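Local coordinates for trehalose synthase regulatory protein (Candida albicans, PDB 5HUS) that probably acts as a regulatory component of trehalose synthase and has a C-terminal domain of the trehalose-phosphatase family, of HAD type, at residues A[131-136]-A[169-174]; A[139-144]-A[150-155]. One frame throughout, in Å; residues are numbered along the deposited sequence.

Contact 1 of 2, residues A[131-136]-A[169-174]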
loop_
_atom_site.group_PDB
_atom_site.type_symbol
_atom_site.label_atom_id
_atom_site.label_comp_id
_atom_site.label_asym_id
_atom_site.label_seq_id
_atom_site.Cartn_x
_atom_site.Cartn_y
_atom_site.Cartn_z
ATOM N N GLU A 131 20.554 2.212 -12.722
ATOM C CA GLU A 131 21.431 1.211 -13.326
ATOM C C GLU A 131 22.897 1.646 -13.268
ATOM O O GLU A 131 23.785 0.812 -13.095
ATOM C CB GLU A 131 21.005 0.922 -14.770
ATOM C CG GLU A 131 19.828 -0.052 -14.866
ATOM C CD GLU A 131 19.330 -0.248 -16.287
ATOM O OE1 GLU A 131 19.607 0.614 -17.148
ATOM O OE2 GLU A 131 18.658 -1.267 -16.540
ATOM N N SER A 132 23.140 2.951 -13.380
ATOM C CA SER A 132 24.498 3.487 -13.301
ATOM C C SER A 132 25.072 3.360 -11.890
ATOM O O SER A 132 26.286 3.257 -11.714
ATOM C CB SER A 132 24.535 4.951 -13.750
ATOM O OG SER A 132 23.980 5.809 -12.768
ATOM N N LYS A 133 24.199 3.375 -10.887
ATOM C CA LYS A 133 24.621 3.145 -9.512
ATOM C C LYS A 133 24.981 1.680 -9.316
ATOM O O LYS A 133 25.938 1.355 -8.613
ATOM C CB LYS A 133 23.526 3.543 -8.519
ATOM C CG LYS A 133 23.052 4.980 -8.638
ATOM C CD LYS A 133 24.183 5.971 -8.413
ATOM C CE LYS A 133 23.664 7.403 -8.453
ATOM N NZ LYS A 133 24.764 8.397 -8.304
ATOM N N VAL A 134 24.194 0.803 -9.933
ATOM C CA VAL A 134 24.420 -0.633 -9.837
ATOM C C VAL A 134 25.815 -0.988 -10.338
ATOM O O VAL A 134 26.519 -1.785 -9.717
ATOM C CB VAL A 134 23.358 -1.430 -10.629
ATOM C CG1 VAL A 134 23.738 -2.901 -10.719
ATOM C CG2 VAL A 134 21.981 -1.269 -9.987
ATOM N N GLU A 135 26.216 -0.375 -11.449
ATOM C CA GLU A 135 27.529 -0.623 -12.040
ATOM C C GLU A 135 28.665 -0.316 -11.071
ATOM O O GLU A 135 29.661 -1.035 -11.025
ATOM C CB GLU A 135 27.709 0.205 -13.314
ATOM C CG GLU A 135 26.610 0.012 -14.346
ATOM C CD GLU A 135 26.743 0.949 -15.535
ATOM O OE1 GLU A 135 26.968 2.162 -15.323
ATOM O OE2 GLU A 135 26.628 0.468 -16.683
ATOM N N ARG A 136 28.508 0.746 -10.288
ATOM C CA ARG A 136 29.570 1.199 -9.398
ATOM C C ARG A 136 29.493 0.542 -8.019
ATOM O O ARG A 136 30.347 0.782 -7.165
ATOM C CB ARG A 136 29.528 2.727 -9.266
ATOM C CG ARG A 136 29.572 3.449 -10.610
ATOM C CD ARG A 136 29.509 4.961 -10.466
ATOM N NE ARG A 136 30.808 5.539 -10.129
ATOM C CZ ARG A 136 31.064 6.845 -10.109
ATOM N NH1 ARG A 136 30.112 7.715 -10.419
ATOM N NH2 ARG A 136 32.277 7.279 -9.794
ATOM N N GLY A 169 22.312 6.259 0.221
ATOM C CA GLY A 169 22.011 7.607 0.681
ATOM C C GLY A 169 22.372 8.640 -0.372
ATOM O O GLY A 169 21.659 9.629 -0.566
ATOM N N GLU A 170 23.482 8.399 -1.064
ATOM C CA GLU A 170 23.928 9.270 -2.143
ATOM C C GLU A 170 22.908 9.265 -3.280
ATOM O O GLU A 170 22.589 10.306 -3.860
ATOM C CB GLU A 170 25.303 8.816 -2.644
ATOM C CG GLU A 170 25.983 9.761 -3.604
ATOM C CD GLU A 170 25.504 9.600 -5.034
ATOM O OE1 GLU A 170 25.260 8.448 -5.458
ATOM O OE2 GLU A 170 25.365 10.630 -5.729
ATOM N N THR A 171 22.399 8.075 -3.578
ATOM C CA THR A 171 21.424 7.870 -4.641
ATOM C C THR A 171 20.094 8.543 -4.327
ATOM O O THR A 171 19.460 9.134 -5.204
ATOM C CB THR A 171 21.203 6.366 -4.885
ATOM O OG1 THR A 171 22.447 5.766 -5.276
ATOM C CG2 THR A 171 20.171 6.139 -5.978
ATOM N N ILE A 172 19.675 8.457 -3.068
ATOM C CA ILE A 172 18.480 9.159 -2.615
ATOM C C ILE A 172 18.588 10.671 -2.851
ATOM O O ILE A 172 17.650 11.297 -3.352
ATOM C CB ILE A 172 18.214 8.881 -1.126
ATOM C CG1 ILE A 172 17.706 7.447 -0.949
ATOM C CG2 ILE A 172 17.205 9.871 -0.571
ATOM C CD1 ILE A 172 17.585 7.020 0.487
ATOM N N GLN A 173 19.734 11.254 -2.505
ATOM C CA GLN A 173 19.940 12.689 -2.709
ATOM C C GLN A 173 19.925 13.043 -4.192
ATOM O O GLN A 173 19.312 14.034 -4.593
ATOM C CB GLN A 173 21.256 13.152 -2.073
ATOM C CG GLN A 173 21.564 14.627 -2.326
ATOM C CD GLN A 173 22.702 15.147 -1.469
ATOM O OE1 GLN A 173 23.278 14.410 -0.664
ATOM N NE2 GLN A 173 23.031 16.425 -1.635
ATOM N N HIS A 174 20.602 12.225 -4.993
ATOM C CA HIS A 174 20.670 12.390 -6.448
ATOM C C HIS A 174 19.267 12.386 -7.070
ATOM O O HIS A 174 18.879 13.329 -7.766
ATOM C CB HIS A 174 21.547 11.277 -7.041
ATOM C CG HIS A 174 21.772 11.373 -8.521
ATOM N ND1 HIS A 174 22.655 10.547 -9.185
ATOM C CD2 HIS A 174 21.233 12.179 -9.465
ATOM C CE1 HIS A 174 22.646 10.840 -10.472
ATOM N NE2 HIS A 174 21.792 11.828 -10.669
#
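Two antiparallel helices of the four-stranded alpha/beta unit in this trehalose-phosphatase-like domain meet here, helix 116-136 through Lys133 and helix 161-179 through Glu170, Thr171 and His174. The short segments run at 158° to each other with axes 11.4 Å apart. That is a wide spacing, and a single long side chain spans it. Lysine suits the place because its methylenes can lie against a neighbour while its ammonium group reaches the far helix. The chain bends at chi2 and is extended beyond, sliding past Thr171 in the opposite direction; Lys133 CG lies 3.5 Å from Thr171 OG1. This is a packing contact, since the threonine hydroxyl is hydrogen-bonded to Thr167 O one turn earlier in its own helix. Beneath the pair lies Phe151 of strand 149-152, touched by both side chains.

At the tip, the ammonium group is gripped twice. Glu170 crosses the lysine chain at about a right angle and forms a salt bridge, OE1 to Lys133 NZ 2.9 Å, through its syn lone pair. One helical turn on, His174 swings its ring toward the same nitrogen, with CG anti to the backbone N (chi1 -176°). As acceptor, its ND1 should be unprotonated in this bond: Lys133 NZ donates to His174 ND1 over 3.1 Å, arriving at the imidazole edge only 5° out of the ring plane.

Contact 2 of 2, residues A[139-144]-A[150-155]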
loop_
_atom_site.group_PDB
_atom_site.type_symbol
_atom_site.label_atom_id
_atom_site.label_comp_id
_atom_site.label_asym_id
_atom_site.label_seq_id
_atom_site.Cartn_x
_atom_site.Cartn_y
_atom_site.Cartn_z
ATOM N N GLY A 139 27.172 -6.316 -6.603
ATOM C CA GLY A 139 26.287 -7.023 -5.699
ATOM C C GLY A 139 24.907 -6.390 -5.644
ATOM O O GLY A 139 23.933 -7.031 -5.242
ATOM N N SER A 140 24.818 -5.127 -6.045
ATOM C CA SER A 140 23.531 -4.442 -6.040
ATOM C C SER A 140 22.802 -4.709 -7.349
ATOM O O SER A 140 23.408 -5.157 -8.321
ATOM C CB SER A 140 23.711 -2.937 -5.818
ATOM O OG SER A 140 24.310 -2.307 -6.936
ATOM N N PHE A 141 21.497 -4.452 -7.371
ATOM C CA PHE A 141 20.739 -4.625 -8.601
ATOM C C PHE A 141 19.522 -3.714 -8.667
ATOM O O PHE A 141 19.079 -3.163 -7.660
ATOM C CB PHE A 141 20.311 -6.091 -8.787
ATOM C CG PHE A 141 19.740 -6.747 -7.553
ATOM C CD1 PHE A 141 20.571 -7.385 -6.641
ATOM C CD2 PHE A 141 18.366 -6.781 -7.336
ATOM C CE1 PHE A 141 20.052 -8.012 -5.519
ATOM C CE2 PHE A 141 17.837 -7.416 -6.220
ATOM C CZ PHE A 141 18.683 -8.026 -5.304
ATOM N N CYS A 142 19.008 -3.554 -9.881
ATOM C CA CYS A 142 17.881 -2.674 -10.149
ATOM C C CYS A 142 16.634 -3.481 -10.483
ATOM O O CYS A 142 16.679 -4.384 -11.313
ATOM C CB CYS A 142 18.216 -1.723 -11.303
ATOM S SG CYS A 142 16.829 -0.712 -11.858
ATOM N N GLU A 143 15.529 -3.154 -9.822
ATOM C CA GLU A 143 14.237 -3.734 -10.140
ATOM C C GLU A 143 13.349 -2.640 -10.714
ATOM O O GLU A 143 13.009 -1.686 -10.018
ATOM C CB GLU A 143 13.601 -4.356 -8.896
ATOM C CG GLU A 143 12.179 -4.859 -9.107
ATOM C CD GLU A 143 11.554 -5.421 -7.846
ATOM O OE1 GLU A 143 11.976 -5.042 -6.729
ATOM O OE2 GLU A 143 10.628 -6.251 -7.976
ATOM N N ALA A 144 13.000 -2.761 -11.991
ATOM C CA ALA A 144 12.140 -1.776 -12.627
ATOM C C ALA A 144 10.755 -2.364 -12.873
ATOM O O ALA A 144 10.610 -3.323 -13.621
ATOM C CB ALA A 144 12.758 -1.296 -13.938
ATOM N N ARG A 150 13.142 0.118 -7.854
ATOM C CA ARG A 150 13.753 -0.218 -6.575
ATOM C C ARG A 150 15.224 -0.578 -6.754
ATOM O O ARG A 150 15.577 -1.426 -7.573
ATOM C CB ARG A 150 12.993 -1.360 -5.895
ATOM C CG ARG A 150 13.332 -1.515 -4.420
ATOM C CD ARG A 150 12.470 -2.575 -3.737
ATOM N NE ARG A 150 11.082 -2.157 -3.557
ATOM C CZ ARG A 150 10.550 -1.813 -2.388
ATOM N NH1 ARG A 150 11.288 -1.836 -1.285
ATOM N NH2 ARG A 150 9.277 -1.451 -2.316
ATOM N N PHE A 151 16.074 0.094 -5.983
ATOM C CA PHE A 151 17.514 -0.120 -6.018
ATOM C C PHE A 151 17.887 -0.999 -4.828
ATOM O O PHE A 151 17.866 -0.543 -3.690
ATOM C CB PHE A 151 18.247 1.228 -5.974
ATOM C CG PHE A 151 19.749 1.128 -6.035
ATOM C CD1 PHE A 151 20.376 0.048 -6.633
ATOM C CD2 PHE A 151 20.538 2.136 -5.498
ATOM C CE1 PHE A 151 21.758 -0.028 -6.685
ATOM C CE2 PHE A 151 21.918 2.062 -5.546
ATOM C CZ PHE A 151 22.527 0.977 -6.140
ATOM N N HIS A 152 18.215 -2.261 -5.092
ATOM C CA HIS A 152 18.514 -3.218 -4.030
ATOM C C HIS A 152 20.008 -3.279 -3.720
ATOM O O HIS A 152 20.827 -3.419 -4.623
ATOM C CB HIS A 152 18.040 -4.620 -4.411
ATOM C CG HIS A 152 16.558 -4.745 -4.594
ATOM N ND1 HIS A 152 15.733 -5.241 -3.610
ATOM C CD2 HIS A 152 15.763 -4.480 -5.657
ATOM C CE1 HIS A 152 14.487 -5.262 -4.053
ATOM N NE2 HIS A 152 14.479 -4.808 -5.293
ATOM N N ALA A 153 20.354 -3.195 -2.441
ATOM C CA ALA A 153 21.747 -3.314 -2.026
ATOM C C ALA A 153 22.281 -4.707 -2.348
ATOM O O ALA A 153 23.444 -4.863 -2.713
ATOM C CB ALA A 153 21.887 -3.022 -0.543
ATOM N N GLY A 154 21.419 -5.710 -2.215
ATOM C CA GLY A 154 21.800 -7.081 -2.494
ATOM C C GLY A 154 23.021 -7.482 -1.691
ATOM O O GLY A 154 23.097 -7.218 -0.491
ATOM N N LYS A 155 23.991 -8.085 -2.369
ATOM C CA LYS A 155 25.180 -8.612 -1.708
ATOM C C LYS A 155 26.151 -7.511 -1.287
ATOM O O LYS A 155 27.022 -7.739 -0.447
ATOM C CB LYS A 155 25.892 -9.615 -2.621
ATOM C CG LYS A 155 26.907 -10.499 -1.900
ATOM C CD LYS A 155 27.689 -11.362 -2.878
ATOM C CE LYS A 155 28.889 -12.013 -2.200
ATOM N NZ LYS A 155 29.890 -12.497 -3.189
#
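His152 and Phe141 face each other as a hydrogen-bonded pair of antiparallel strands, and their side chains meet on the face they share with Glu143 and Arg150. The CB of His152 sits over one face of the Phe141 ring in a CH-pi contact, 3.6 Å from the ring centroid. The two rings are nearly parallel, at 16°, but the offset is so large that little of one ring lies over the other. Phe141 reaches this place with CG held between its backbone N and carbonyl carbon (chi1 46°), which carries the ring across to the partner strand.

Beyond the phenyl ring, His152 NE2 donates to Glu143 OE1 over 2.9 Å. The bond lies close to the imidazole plane but meets the carboxylate on its anti side, 31° out of plane. Glutamate suits the site because its extended chain brings an acceptor to the diagonal neighbour. Arg150 NH1 is held by Ser192, and its guanidinium makes a cation-pi contact with Tyr76.

On the other face, Phe151 turns its edge to Ser140, with CE1 3.4 Å from OG, and packs on Val130 and Val134 of helix 116-136. Ser140 OG is hydrogen-bonded to Leu137 O.

Paired backbone bonds join Phe141 with His152 and Glu143 with Arg150, flanking the non-hydrogen-bonded pair Cys142-Phe151. Past the strands, Lys155 N donates to Gly139 O at 3.1 Å, and positive phi at Gly139 and Gly154 favours glycine. This is the pairing of a beta hairpin, strands 141-144 and 149-152, at the edge of a four-stranded antiparallel sheet.

In the fold
Contact 2 is nested within the loop that contact 1 closes, and both belong to the same alpha/beta unit, with centres about 10 Å apart. Contact 1 joins the two helices lying on one face of the antiparallel sheet; contact 2 pairs the two strands of that sheet's outer hairpin. They meet at Phe151, where Lys133 CB comes within 3.6 Å of CZ and Val134 CG2 within 3.5 Å of CE1. Both are partly buried, but contact 1 is small and relies on side-chain charge and hydrogen bonding, whereas contact 2 buries far more surface and relies chiefly on regular backbone bonds. The lysine ammonium and the Glu143-His152 pair lie away from Phe151.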